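Local coordinates for protein putative beta-glucosidase (Bifidobacterium adolescentis, PDB 5WAB) that hydrolyses beta-glucosidic linkages as a member of glycosyl hydrolase family 3, and probably also releases terminal arabinopyranose from a ginsenoside, at residues A303-A308 and L472-G477; D44-L49 and C121-S126; P67-P72 and A94-Q99; F340-R345 and V373-G378; E84-V89 and G133-G138. One frame throughout, in Å; residues are numbered along the deposited sequence.

Contact 1. Residues A303-A308 and L472-G477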
# COMPACT_ATOMS: atom_id res chain seq x y z
N ALA A 303 10.75 7.05 -21.78
CA ALA A 303 11.29 7.39 -20.47
C ALA A 303 10.37 6.89 -19.36
O ALA A 303 10.85 6.37 -18.34
CB ALA A 303 11.50 8.89 -20.35
N HIS A 304 9.06 7.05 -19.53
CA HIS A 304 8.12 6.58 -18.52
C HIS A 304 8.09 5.05 -18.47
O HIS A 304 7.95 4.47 -17.39
CB HIS A 304 6.72 7.13 -18.79
CG HIS A 304 6.58 8.59 -18.54
ND1 HIS A 304 5.36 9.23 -18.54
CD2 HIS A 304 7.50 9.55 -18.29
CE1 HIS A 304 5.54 10.52 -18.29
NE2 HIS A 304 6.83 10.74 -18.14
N ASP A 305 8.24 4.40 -19.62
CA ASP A 305 8.28 2.94 -19.65
C ASP A 305 9.51 2.40 -18.94
O ASP A 305 9.47 1.30 -18.39
CB ASP A 305 8.24 2.44 -21.09
CG ASP A 305 8.24 0.94 -21.18
OD1 ASP A 305 7.35 0.30 -20.58
OD2 ASP A 305 9.13 0.38 -21.85
N GLU A 306 10.60 3.18 -18.92
CA GLU A 306 11.79 2.76 -18.20
C GLU A 306 11.61 2.92 -16.69
O GLU A 306 12.13 2.11 -15.92
CB GLU A 306 13.00 3.56 -18.67
CG GLU A 306 13.46 3.22 -20.07
CD GLU A 306 14.52 4.17 -20.57
OE1 GLU A 306 14.86 5.12 -19.84
OE2 GLU A 306 15.03 3.95 -21.69
N VAL A 307 10.88 3.94 -16.26
CA VAL A 307 10.53 4.04 -14.85
C VAL A 307 9.69 2.83 -14.45
O VAL A 307 9.91 2.23 -13.39
CB VAL A 307 9.81 5.37 -14.57
CG1 VAL A 307 9.31 5.44 -13.13
CG2 VAL A 307 10.75 6.54 -14.86
N ALA A 308 8.75 2.44 -15.30
CA ALA A 308 7.96 1.23 -15.06
C ALA A 308 8.84 -0.02 -15.09
O ALA A 308 8.57 -0.98 -14.36
CB ALA A 308 6.84 1.11 -16.09
N LEU A 472 3.18 -6.63 -12.00
CA LEU A 472 4.37 -5.88 -12.37
C LEU A 472 4.09 -4.69 -13.28
O LEU A 472 5.00 -3.89 -13.51
CB LEU A 472 5.38 -6.80 -13.05
CG LEU A 472 5.95 -7.93 -12.18
CD1 LEU A 472 6.75 -8.89 -13.03
CD2 LEU A 472 6.82 -7.36 -11.07
N GLY A 473 2.88 -4.55 -13.80
CA GLY A 473 2.60 -3.48 -14.74
C GLY A 473 3.04 -3.84 -16.15
O GLY A 473 3.36 -4.98 -16.47
N GLN A 474 3.06 -2.81 -17.00
CA GLN A 474 3.28 -3.04 -18.43
C GLN A 474 4.70 -3.49 -18.76
O GLN A 474 4.92 -4.02 -19.85
CB GLN A 474 2.94 -1.79 -19.23
CG GLN A 474 3.97 -0.67 -19.12
CD GLN A 474 3.62 0.52 -19.98
OE1 GLN A 474 2.46 0.88 -20.12
NE2 GLN A 474 4.64 1.12 -20.59
N ALA A 475 5.66 -3.28 -17.86
CA ALA A 475 7.05 -3.61 -18.12
C ALA A 475 7.52 -4.88 -17.40
O ALA A 475 8.72 -5.06 -17.19
CB ALA A 475 7.95 -2.43 -17.74
N GLY A 476 6.59 -5.76 -17.04
CA GLY A 476 6.96 -6.97 -16.31
C GLY A 476 7.84 -7.90 -17.12
O GLY A 476 8.75 -8.54 -16.58
N GLY A 477 7.59 -8.00 -18.43
CA GLY A 477 8.35 -8.87 -19.29
C GLY A 477 9.85 -8.66 -19.20
O GLY A 477 10.60 -9.54 -18.77
O HOH W 1 5.47 -1.94 -15.25

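Contact 2. Residues D44-L49 and C121-S126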
# COMPACT_ATOMS: atom_id res chain seq x y z
N ASP A 44 -9.20 8.19 -12.35
CA ASP A 44 -8.50 7.18 -11.56
C ASP A 44 -7.04 7.05 -11.95
O ASP A 44 -6.59 7.49 -13.01
CB ASP A 44 -9.17 5.81 -11.73
CG ASP A 44 -10.27 5.59 -10.73
OD1 ASP A 44 -10.07 5.96 -9.56
OD2 ASP A 44 -11.34 5.08 -11.12
N GLY A 45 -6.29 6.39 -11.06
CA GLY A 45 -4.95 5.99 -11.35
C GLY A 45 -4.02 5.88 -10.16
O GLY A 45 -3.08 6.66 -10.02
N PRO A 46 -4.25 4.90 -9.28
CA PRO A 46 -3.28 4.66 -8.21
C PRO A 46 -1.95 4.15 -8.74
O PRO A 46 -0.91 4.34 -8.10
CB PRO A 46 -3.97 3.63 -7.31
CG PRO A 46 -5.41 3.66 -7.72
CD PRO A 46 -5.41 4.00 -9.17
N HIS A 47 -1.96 3.49 -9.89
CA HIS A 47 -0.73 3.04 -10.53
C HIS A 47 -0.69 3.44 -12.00
O HIS A 47 -0.14 2.71 -12.84
CB HIS A 47 -0.54 1.53 -10.36
CG HIS A 47 -1.69 0.71 -10.84
ND1 HIS A 47 -2.65 0.20 -9.99
CD2 HIS A 47 -2.05 0.31 -12.08
CE1 HIS A 47 -3.54 -0.48 -10.68
NE2 HIS A 47 -3.20 -0.43 -11.96
N GLY A 48 -1.26 4.59 -12.34
CA GLY A 48 -1.18 5.12 -13.69
C GLY A 48 -2.46 5.77 -14.17
O GLY A 48 -3.57 5.40 -13.78
N LEU A 49 -2.31 6.75 -15.06
CA LEU A 49 -3.46 7.47 -15.60
C LEU A 49 -4.42 6.53 -16.30
O LEU A 49 -4.03 5.78 -17.20
CB LEU A 49 -2.99 8.55 -16.57
CG LEU A 49 -4.08 9.33 -17.29
CD1 LEU A 49 -4.93 10.10 -16.30
CD2 LEU A 49 -3.47 10.26 -18.31
N CYS A 121 -6.74 -5.51 -2.15
CA CYS A 121 -5.36 -5.57 -1.67
C CYS A 121 -4.34 -5.26 -2.76
O CYS A 121 -3.24 -4.77 -2.47
CB CYS A 121 -5.07 -6.94 -1.04
SG CYS A 121 -5.68 -7.16 0.67
N PHE A 122 -4.67 -5.56 -4.03
CA PHE A 122 -3.72 -5.33 -5.11
C PHE A 122 -3.40 -3.85 -5.29
O PHE A 122 -2.32 -3.51 -5.79
CB PHE A 122 -4.26 -5.91 -6.42
CG PHE A 122 -5.29 -5.05 -7.09
CD1 PHE A 122 -6.59 -5.05 -6.65
CD2 PHE A 122 -4.95 -4.26 -8.17
CE1 PHE A 122 -7.55 -4.27 -7.26
CE2 PHE A 122 -5.90 -3.47 -8.78
CZ PHE A 122 -7.19 -3.48 -8.33
N GLU A 123 -4.32 -2.97 -4.86
CA GLU A 123 -4.23 -1.53 -5.01
C GLU A 123 -3.73 -0.83 -3.76
O GLU A 123 -3.53 0.39 -3.78
CB GLU A 123 -5.63 -1.01 -5.38
CG GLU A 123 -5.77 0.39 -5.96
CD GLU A 123 -7.20 0.64 -6.45
OE1 GLU A 123 -7.94 -0.36 -6.57
OE2 GLU A 123 -7.59 1.80 -6.68
N TYR A 124 -3.49 -1.57 -2.67
CA TYR A 124 -2.97 -1.03 -1.42
C TYR A 124 -1.53 -1.48 -1.19
O TYR A 124 -0.98 -2.26 -1.96
CB TYR A 124 -3.87 -1.44 -0.24
CG TYR A 124 -5.33 -1.04 -0.41
CD1 TYR A 124 -5.68 0.07 -1.17
CD2 TYR A 124 -6.34 -1.78 0.18
CE1 TYR A 124 -6.99 0.42 -1.33
CE2 TYR A 124 -7.66 -1.43 0.02
CZ TYR A 124 -7.98 -0.33 -0.73
OH TYR A 124 -9.29 0.03 -0.89
N TRP A 125 -0.94 -1.01 -0.10
CA TRP A 125 0.51 -1.11 0.08
C TRP A 125 0.95 -2.17 1.09
O TRP A 125 1.81 -2.99 0.77
CB TRP A 125 1.07 0.27 0.45
CG TRP A 125 0.97 1.23 -0.70
CD1 TRP A 125 -0.14 1.94 -1.06
CD2 TRP A 125 1.99 1.60 -1.63
NE1 TRP A 125 0.13 2.72 -2.16
CE2 TRP A 125 1.43 2.52 -2.53
CE3 TRP A 125 3.33 1.23 -1.79
CZ2 TRP A 125 2.17 3.09 -3.57
CZ3 TRP A 125 4.06 1.79 -2.83
CH2 TRP A 125 3.47 2.71 -3.71
N SER A 126 0.40 -2.18 2.31
CA SER A 126 0.95 -3.08 3.31
C SER A 126 -0.11 -3.41 4.36
O SER A 126 -1.18 -2.80 4.41
CB SER A 126 2.20 -2.50 3.98
OG SER A 126 2.66 -3.32 5.04

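Contact 3. Residues P67-P72 and A94-Q99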
# COMPACT_ATOMS: atom_id res chain seq x y z
N PRO A 67 -4.13 5.67 -23.99
CA PRO A 67 -2.85 4.98 -23.74
C PRO A 67 -2.00 5.70 -22.70
O PRO A 67 -1.68 6.88 -22.85
CB PRO A 67 -2.18 4.96 -25.11
CG PRO A 67 -3.31 5.06 -26.08
CD PRO A 67 -4.32 5.96 -25.42
N ALA A 68 -1.65 4.97 -21.65
CA ALA A 68 -0.82 5.52 -20.58
C ALA A 68 0.07 4.41 -20.04
O ALA A 68 -0.15 3.22 -20.30
CB ALA A 68 -1.68 6.12 -19.46
N THR A 69 1.09 4.81 -19.28
CA THR A 69 1.99 3.84 -18.68
C THR A 69 1.31 3.14 -17.51
O THR A 69 0.87 3.79 -16.56
CB THR A 69 3.27 4.53 -18.21
OG1 THR A 69 3.92 5.13 -19.34
CG2 THR A 69 4.21 3.52 -17.54
N CYS A 70 1.21 1.82 -17.59
CA CYS A 70 0.63 1.03 -16.51
C CYS A 70 1.77 0.64 -15.57
O CYS A 70 2.53 -0.29 -15.84
CB CYS A 70 -0.09 -0.20 -17.07
SG CYS A 70 -0.89 -1.24 -15.81
N PHE A 71 1.88 1.37 -14.47
CA PHE A 71 2.90 1.05 -13.48
C PHE A 71 2.47 -0.16 -12.66
O PHE A 71 1.29 -0.52 -12.63
CB PHE A 71 3.15 2.26 -12.58
CG PHE A 71 3.70 3.44 -13.31
CD1 PHE A 71 5.06 3.57 -13.52
CD2 PHE A 71 2.86 4.43 -13.78
CE1 PHE A 71 5.57 4.66 -14.20
CE2 PHE A 71 3.36 5.52 -14.46
CZ PHE A 71 4.72 5.63 -14.67
N PRO A 72 3.41 -0.82 -11.98
CA PRO A 72 3.03 -1.96 -11.15
C PRO A 72 2.07 -1.53 -10.07
O PRO A 72 2.27 -0.49 -9.43
CB PRO A 72 4.37 -2.44 -10.56
CG PRO A 72 5.30 -1.28 -10.72
CD PRO A 72 4.87 -0.62 -11.99
N ALA A 94 2.20 12.31 -13.02
CA ALA A 94 1.74 13.69 -13.15
C ALA A 94 1.98 14.23 -14.55
O ALA A 94 1.13 14.94 -15.10
CB ALA A 94 2.43 14.57 -12.11
N GLU A 95 3.13 13.91 -15.14
CA GLU A 95 3.43 14.40 -16.48
C GLU A 95 2.45 13.85 -17.50
O GLU A 95 2.07 14.54 -18.46
CB GLU A 95 4.87 14.04 -16.86
CG GLU A 95 5.90 14.78 -16.02
CD GLU A 95 7.31 14.34 -16.35
OE1 GLU A 95 7.48 13.22 -16.87
OE2 GLU A 95 8.25 15.12 -16.07
N GLU A 96 2.00 12.60 -17.31
CA GLU A 96 0.98 12.08 -18.20
C GLU A 96 -0.35 12.79 -17.97
O GLU A 96 -1.09 13.06 -18.93
CB GLU A 96 0.83 10.57 -18.01
CG GLU A 96 2.15 9.82 -18.16
CD GLU A 96 1.98 8.32 -18.33
OE1 GLU A 96 0.84 7.82 -18.30
OE2 GLU A 96 3.01 7.64 -18.52
N CYS A 97 -0.64 13.15 -16.72
CA CYS A 97 -1.84 13.95 -16.44
C CYS A 97 -1.75 15.31 -17.11
O CYS A 97 -2.76 15.82 -17.60
CB CYS A 97 -2.03 14.12 -14.94
SG CYS A 97 -2.49 12.64 -14.02
N ILE A 98 -0.56 15.90 -17.14
CA ILE A 98 -0.40 17.23 -17.73
C ILE A 98 -0.65 17.18 -19.23
O ILE A 98 -1.24 18.11 -19.81
CB ILE A 98 1.00 17.80 -17.40
CG1 ILE A 98 1.09 18.07 -15.89
CG2 ILE A 98 1.27 19.08 -18.17
CD1 ILE A 98 2.48 18.43 -15.42
N GLN A 99 -0.23 16.10 -19.90
CA GLN A 99 -0.55 15.93 -21.31
C GLN A 99 -2.06 15.79 -21.53
O GLN A 99 -2.61 16.36 -22.48
CB GLN A 99 0.18 14.71 -21.88
CG GLN A 99 -0.31 14.26 -23.26
CD GLN A 99 0.43 13.04 -23.78
OE1 GLN A 99 1.66 13.04 -23.88
NE2 GLN A 99 -0.32 11.99 -24.11

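Contact 4. Residues F340-R345 and V373-G378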
# COMPACT_ATOMS: atom_id res chain seq x y z
N PHE A 340 0.57 -17.72 -18.25
CA PHE A 340 0.92 -16.37 -17.82
C PHE A 340 2.13 -15.84 -18.58
O PHE A 340 2.29 -14.62 -18.72
CB PHE A 340 1.22 -16.35 -16.32
CG PHE A 340 0.03 -16.64 -15.45
CD1 PHE A 340 -0.96 -15.69 -15.27
CD2 PHE A 340 -0.10 -17.86 -14.80
CE1 PHE A 340 -2.06 -15.95 -14.46
CE2 PHE A 340 -1.19 -18.12 -13.99
CZ PHE A 340 -2.17 -17.17 -13.83
N ALA A 341 2.99 -16.73 -19.09
CA ALA A 341 4.16 -16.28 -19.83
C ALA A 341 3.79 -15.72 -21.20
O ALA A 341 4.51 -14.87 -21.72
CB ALA A 341 5.16 -17.42 -19.97
N ARG A 342 2.70 -16.20 -21.79
CA ARG A 342 2.24 -15.67 -23.07
C ARG A 342 1.12 -14.65 -22.91
O ARG A 342 1.11 -13.64 -23.62
CB ARG A 342 1.79 -16.82 -23.98
CG ARG A 342 1.31 -16.36 -25.35
CD ARG A 342 0.96 -17.53 -26.22
NE ARG A 342 0.14 -18.52 -25.54
CZ ARG A 342 -0.30 -19.63 -26.13
NH1 ARG A 342 0.00 -19.87 -27.40
NH2 ARG A 342 -1.05 -20.49 -25.45
N THR A 343 0.19 -14.88 -21.98
CA THR A 343 -0.89 -13.93 -21.69
C THR A 343 -0.67 -13.40 -20.28
O THR A 343 -1.18 -13.98 -19.31
CB THR A 343 -2.27 -14.58 -21.82
OG1 THR A 343 -2.35 -15.28 -23.07
CG2 THR A 343 -3.36 -13.52 -21.75
N PRO A 344 0.09 -12.32 -20.11
CA PRO A 344 0.49 -11.91 -18.77
C PRO A 344 -0.67 -11.31 -17.98
O PRO A 344 -1.56 -10.67 -18.54
CB PRO A 344 1.58 -10.86 -19.02
CG PRO A 344 1.23 -10.31 -20.36
CD PRO A 344 0.68 -11.46 -21.15
N ARG A 345 -0.64 -11.54 -16.67
CA ARG A 345 -1.50 -10.84 -15.73
C ARG A 345 -0.63 -9.84 -14.98
O ARG A 345 0.24 -10.22 -14.19
CB ARG A 345 -2.19 -11.81 -14.76
CG ARG A 345 -2.97 -11.06 -13.70
CD ARG A 345 -4.19 -11.82 -13.22
NE ARG A 345 -5.02 -10.96 -12.38
CZ ARG A 345 -4.77 -10.70 -11.10
NH1 ARG A 345 -3.71 -11.23 -10.50
NH2 ARG A 345 -5.58 -9.91 -10.41
N VAL A 373 13.79 -20.87 -26.24
CA VAL A 373 13.10 -21.64 -25.23
C VAL A 373 12.08 -22.54 -25.92
O VAL A 373 11.80 -22.41 -27.11
CB VAL A 373 12.40 -20.75 -24.18
CG1 VAL A 373 13.33 -19.66 -23.68
CG2 VAL A 373 11.13 -20.13 -24.76
N ALA A 374 11.54 -23.48 -25.15
CA ALA A 374 10.41 -24.29 -25.56
C ALA A 374 9.23 -23.92 -24.67
O ALA A 374 9.34 -24.00 -23.44
CB ALA A 374 10.72 -25.79 -25.46
N PHE A 375 8.13 -23.51 -25.28
CA PHE A 375 6.96 -23.06 -24.54
C PHE A 375 5.85 -24.09 -24.60
O PHE A 375 5.62 -24.71 -25.64
CB PHE A 375 6.46 -21.72 -25.07
CG PHE A 375 5.16 -21.28 -24.47
CD1 PHE A 375 5.08 -20.89 -23.15
CD2 PHE A 375 4.01 -21.22 -25.25
CE1 PHE A 375 3.88 -20.48 -22.60
CE2 PHE A 375 2.81 -20.80 -24.72
CZ PHE A 375 2.74 -20.44 -23.39
N ALA A 376 5.17 -24.26 -23.47
CA ALA A 376 3.98 -25.08 -23.39
C ALA A 376 3.01 -24.35 -22.47
O ALA A 376 3.40 -23.97 -21.34
CB ALA A 376 4.27 -26.49 -22.87
N PRO A 377 1.77 -24.10 -22.90
CA PRO A 377 0.82 -23.41 -22.02
C PRO A 377 0.58 -24.15 -20.72
O PRO A 377 0.49 -23.53 -19.65
CB PRO A 377 -0.45 -23.31 -22.87
CG PRO A 377 0.02 -23.49 -24.28
CD PRO A 377 1.18 -24.42 -24.21
N GLY A 378 0.48 -25.47 -20.77
CA GLY A 378 0.25 -26.28 -19.58
C GLY A 378 -1.16 -26.25 -19.05
O GLY A 378 -1.74 -27.29 -18.77

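Contact 5. Residues E84-V89 and G133-G138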
# COMPACT_ATOMS: atom_id res chain seq x y z
N GLU A 84 12.12 6.81 -2.79
CA GLU A 84 12.63 7.63 -3.88
C GLU A 84 12.14 7.10 -5.23
O GLU A 84 11.71 7.88 -6.08
CB GLU A 84 14.16 7.68 -3.84
CG GLU A 84 14.76 8.40 -2.63
CD GLU A 84 14.81 7.53 -1.38
OE1 GLU A 84 14.58 6.30 -1.50
OE2 GLU A 84 15.07 8.05 -0.28
N LEU A 85 12.15 5.78 -5.41
CA LEU A 85 11.64 5.21 -6.66
C LEU A 85 10.13 5.44 -6.79
O LEU A 85 9.64 5.73 -7.89
CB LEU A 85 11.97 3.72 -6.72
CG LEU A 85 11.33 2.90 -7.84
CD1 LEU A 85 11.81 3.37 -9.18
CD2 LEU A 85 11.64 1.42 -7.64
N ILE A 86 9.39 5.31 -5.69
CA ILE A 86 7.96 5.58 -5.72
C ILE A 86 7.70 7.05 -6.02
O ILE A 86 6.79 7.40 -6.78
CB ILE A 86 7.32 5.15 -4.38
CG1 ILE A 86 7.57 3.66 -4.14
CG2 ILE A 86 5.84 5.52 -4.34
CD1 ILE A 86 7.22 3.19 -2.75
N HIS A 87 8.52 7.94 -5.45
CA HIS A 87 8.41 9.36 -5.76
C HIS A 87 8.63 9.61 -7.25
O HIS A 87 8.04 10.52 -7.82
CB HIS A 87 9.43 10.15 -4.94
CG HIS A 87 9.37 11.63 -5.15
ND1 HIS A 87 9.89 12.25 -6.27
CD2 HIS A 87 8.85 12.62 -4.38
CE1 HIS A 87 9.68 13.56 -6.18
NE2 HIS A 87 9.05 13.80 -5.05
N GLN A 88 9.46 8.78 -7.87
CA GLN A 88 9.77 8.92 -9.29
C GLN A 88 8.61 8.43 -10.16
O GLN A 88 8.35 9.02 -11.22
CB GLN A 88 11.05 8.15 -9.58
CG GLN A 88 11.64 8.39 -10.94
CD GLN A 88 13.04 7.82 -11.04
OE1 GLN A 88 13.61 7.36 -10.05
NE2 GLN A 88 13.60 7.85 -12.25
N VAL A 89 7.94 7.35 -9.75
CA VAL A 89 6.71 6.91 -10.41
C VAL A 89 5.65 8.00 -10.39
O VAL A 89 4.91 8.20 -11.36
CB VAL A 89 6.20 5.60 -9.77
CG1 VAL A 89 4.88 5.19 -10.40
CG2 VAL A 89 7.22 4.49 -9.89
N GLY A 133 2.55 4.26 4.94
CA GLY A 133 2.66 5.71 4.91
C GLY A 133 3.97 6.18 4.32
O GLY A 133 4.00 7.11 3.50
N HIS A 134 5.08 5.55 4.71
CA HIS A 134 6.39 5.97 4.23
C HIS A 134 6.69 5.49 2.81
O HIS A 134 7.67 5.95 2.21
CB HIS A 134 7.48 5.50 5.19
CG HIS A 134 7.48 6.24 6.49
ND1 HIS A 134 6.42 6.20 7.38
CD2 HIS A 134 8.40 7.06 7.05
CE1 HIS A 134 6.69 6.95 8.42
NE2 HIS A 134 7.89 7.48 8.25
N GLU A 135 5.87 4.60 2.25
CA GLU A 135 5.98 4.24 0.84
C GLU A 135 5.06 5.09 -0.03
O GLU A 135 5.52 5.76 -0.96
CB GLU A 135 5.67 2.76 0.65
CG GLU A 135 6.79 1.84 1.05
CD GLU A 135 6.51 0.40 0.70
OE1 GLU A 135 5.36 -0.04 0.91
OE2 GLU A 135 7.43 -0.27 0.18
N ALA A 136 3.76 5.07 0.27
CA ALA A 136 2.80 5.72 -0.61
C ALA A 136 2.95 7.23 -0.65
O ALA A 136 2.43 7.86 -1.58
CB ALA A 136 1.38 5.34 -0.19
N VAL A 137 3.67 7.82 0.31
CA VAL A 137 3.90 9.26 0.29
C VAL A 137 4.66 9.67 -0.96
O VAL A 137 4.54 10.80 -1.43
CB VAL A 137 4.64 9.70 1.57
CG1 VAL A 137 6.04 9.09 1.61
CG2 VAL A 137 4.72 11.23 1.68
N GLY A 138 5.44 8.74 -1.54
CA GLY A 138 6.15 9.05 -2.77
C GLY A 138 5.21 9.38 -3.91
O GLY A 138 5.55 10.20 -4.77

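Contact 1. Residues A303-A308 and L472-G477
A buried polar contact joins Asp305, on helix 301-313, to Gln474, in the turn that leads into helix 476-484. Gln474 NE2 donates to Asp305 OD1 at 2.8 Å, and the bond is nearly straight at 168°. The oxygen lies in the plane of the amide. The amide meets OD1 on its anti side, 35° out of the carboxylate plane. Gln474 CG sits between its backbone N and carbonyl carbon (chi1 74°), and the extended chain beyond it carries the amide out to the helix. Its OE1 is taken by Cys70 N, and its NE2 also reaches Thr357. With a lysine in its place, Cys70 N would probably be left without its side-chain acceptor. Beside this bond the two methyl groups of Ala308 and Ala475 meet, CB to CB at 4.1 Å. A water lies near by. It accepts from Ala475 N at 2.9 Å and is 2.7 Å from Leu472 O. Gly473 to Gly476 form a type I turn, with Ala475 at the N-cap of helix 476-484. Helix 301-313 also packs through Val307 on helix 83-99, while the turn follows strand 465-468 of the mixed sheet.

Contact 2. Residues D44-L49 and C121-S126
Glu123 is gripped at both carboxylate oxygens, and the same carboxylate rests on Pro46 across the contact. OE2 forms a salt bridge to Lys153, and OE1 forms one to Arg120. OE2 comes within 3.0 Å of Pro46 CG, a tight approach. The proline ring packs on the aliphatic part of the chain as well, with Pro46 CG 3.7 Å from Glu123 CG. Glu123 CG is anti to the backbone N (chi1 -164°), and the straight chain beyond it lays the carboxylate against the ring. The two loops follow neighbouring parallel strands, 41-44 and 102-106, of the N-terminal domain, which belongs to the TIM-barrel clan. They therefore lie at the C-terminal ends of the strands, where barrels of this kind usually hold their active site. A glycerol, probably from the crystallisation liquor, is hydrogen-bonded to Asp44 OD1 and lies about 5 Å from the Glu123 side chain, consistent with a pocket here. A second touch is looser: His47 CE1 is 4.3 Å from Phe122 CE2. The Phe122 ring is backed on one face by Glu123 CB, 4.0 Å above its plane. Tyr124 N bonds to Cys121 O at 3.2 Å in the 3-10 turn that presents Phe122 and Glu123.

Contact 3. Residues P67-P72 and A94-Q99
The carboxylate of Glu96 reaches over Thr69 and binds it at two points. Glu96 OE1 accepts from Thr69 N at 3.2 Å, with an angle of 158° at the hydrogen. Glu96 OE2 accepts from Thr69 OG1 at 2.8 Å. Both oxygens use their syn lone pairs, so backbone and hydroxyl are held by one fork. Thr69 makes this possible by turning OG1 beside its own backbone N (chi1 -61°), which points both donors at the same carboxylate. The two side chains cross at about a right angle. Ala68 CB lies 3.3 Å from Glu96 OE1 and fills in next to the fork. These residues belong to a beta-alpha-beta crossover of the barrel. Strand 41-44 runs through the loop of Thr69 to helix 83-99 and on to the parallel strand 102-106, and Glu96 ties that loop to the last turns of the helix. With an alanine here, Thr69 N and OG1 would probably lose their acceptors and the loop would be freer to move. His304 of helix 301-313 shares the site: its ND1 is hydrogen-bonded to Glu96 OE2 and its NE2 to Glu95 OE1. Two carboxylates around one imidazole would be expected to stabilise its charged form. The other branch of the threonine, Thr69 CG2, lies 3.6 Å above the plane of the Phe71 ring, toward its rim. The Phe71 ring in turn packs on Val89 and Ala92 of helix 83-99.

Contact 4. Residues F340-R345 and V373-G378
Phe375 and Arg342 carry most of this contact, with Pro377 and Ala341 on its margins. The ring of Phe375 presents CE2 to the guanidinium of Arg342. That carbon stands 3.5 Å from the guanidinium plane, over its centre. The two planes are steeply inclined, 69° apart, and the side chains cross at about a right angle. The groups therefore do not stack flat on each other. Arg342 NE and CZ are both 3.6 Å from Phe375 CE2. The aliphatic root of the arginine joins in too, with Arg342 CB 3.8 Å from Phe375 CZ. Arg342 leaves the backbone with CG anti to N, and the bend at chi3 (47°) turns one face of the guanidinium to Phe375 CE2. Its NH2 lies at the edge of the ring, in the ring plane, and reaches Pro377 CG at 3.4 Å. The strongest polar partner of that nitrogen is Glu339, through a salt bridge. The salt bridge holds the NH2 end of this exposed side chain, and Phe375 covers one face of the same group. Pro377 also backs the ring from within its own segment: Pro377 N is 3.8 Å above one face of Phe375, toward the rim. Ala341 CB makes a lighter apolar touch with Phe375 CE1 at 4.2 Å. The segments belong to a parallel beta-alpha-beta unit of the C-terminal domain, in which strand 334-337, helix 362-368 and the outermost strand 373-376 follow one another. Val336 of the inner strand and Leu363 of the helix both pack on Ala341 and Phe375, and Pro377 touches helix 388-399 at Glu393.

Contact 5. Residues E84-V89 and G133-G138
Two successive barrel helices, 83-99 and 129-144, meet where Gly138 lies against Ile86 and His87. The axes of segments 84-89 and 133-138 approach to 7.6 Å, with their directions 32° apart, and the backbones touch: His87 CA and Gly138 CA are 3.8 Å apart. Gly138 allows this closeness. A CB on it would come 2.7 Å from His87 N and 2.9 Å from Ile86 CG2, positions too close for a side chain. The main chains meet through a CA-H...O contact, with His87 CA 3.1 Å from Gly138 O and an almost linear angle of 172° at the hydrogen. In the TIM-barrel clan such helices wrap the outside of the parallel strands; here they follow strands 41-44 and 102-106. Ile86 fills the neighbouring position. Its CG2 is anti to the backbone N, with CG1 beside that N (chi1 -59°), and both branches face the other helix. Ile86 CG2 lies 3.4 Å from Glu135 O, while Ile86 CD1 reaches Glu135 CB at 3.8 Å. Beyond the pair, Ile86 also packs on Trp125 and Ile139, and His87 on Ala141. At the start of helix 83-99, Glu84 forms a salt bridge to Arg606, in the fibronectin type III-like region.

From the N terminus, contact 2 opens first, at 44-49, and closes at 121-126. Contact 3 is nested inside that loop. Contact 5 starts within contact 3, at 84-89, and ends beyond contact 2, at 133-138, so it crosses both. These three tie together the first strands, loops and helices of the barrel domain. Contacts 3 and 5 share helix 83-99, and Trp125 brings contact 2 against contact 5. Contact 1 then closes a long loop from helix 301-313 to the C-terminal domain. Contact 4 is nested inside it, at the outer strand of the mixed sheet. Contact 1 touches contact 3, so the two domains meet there.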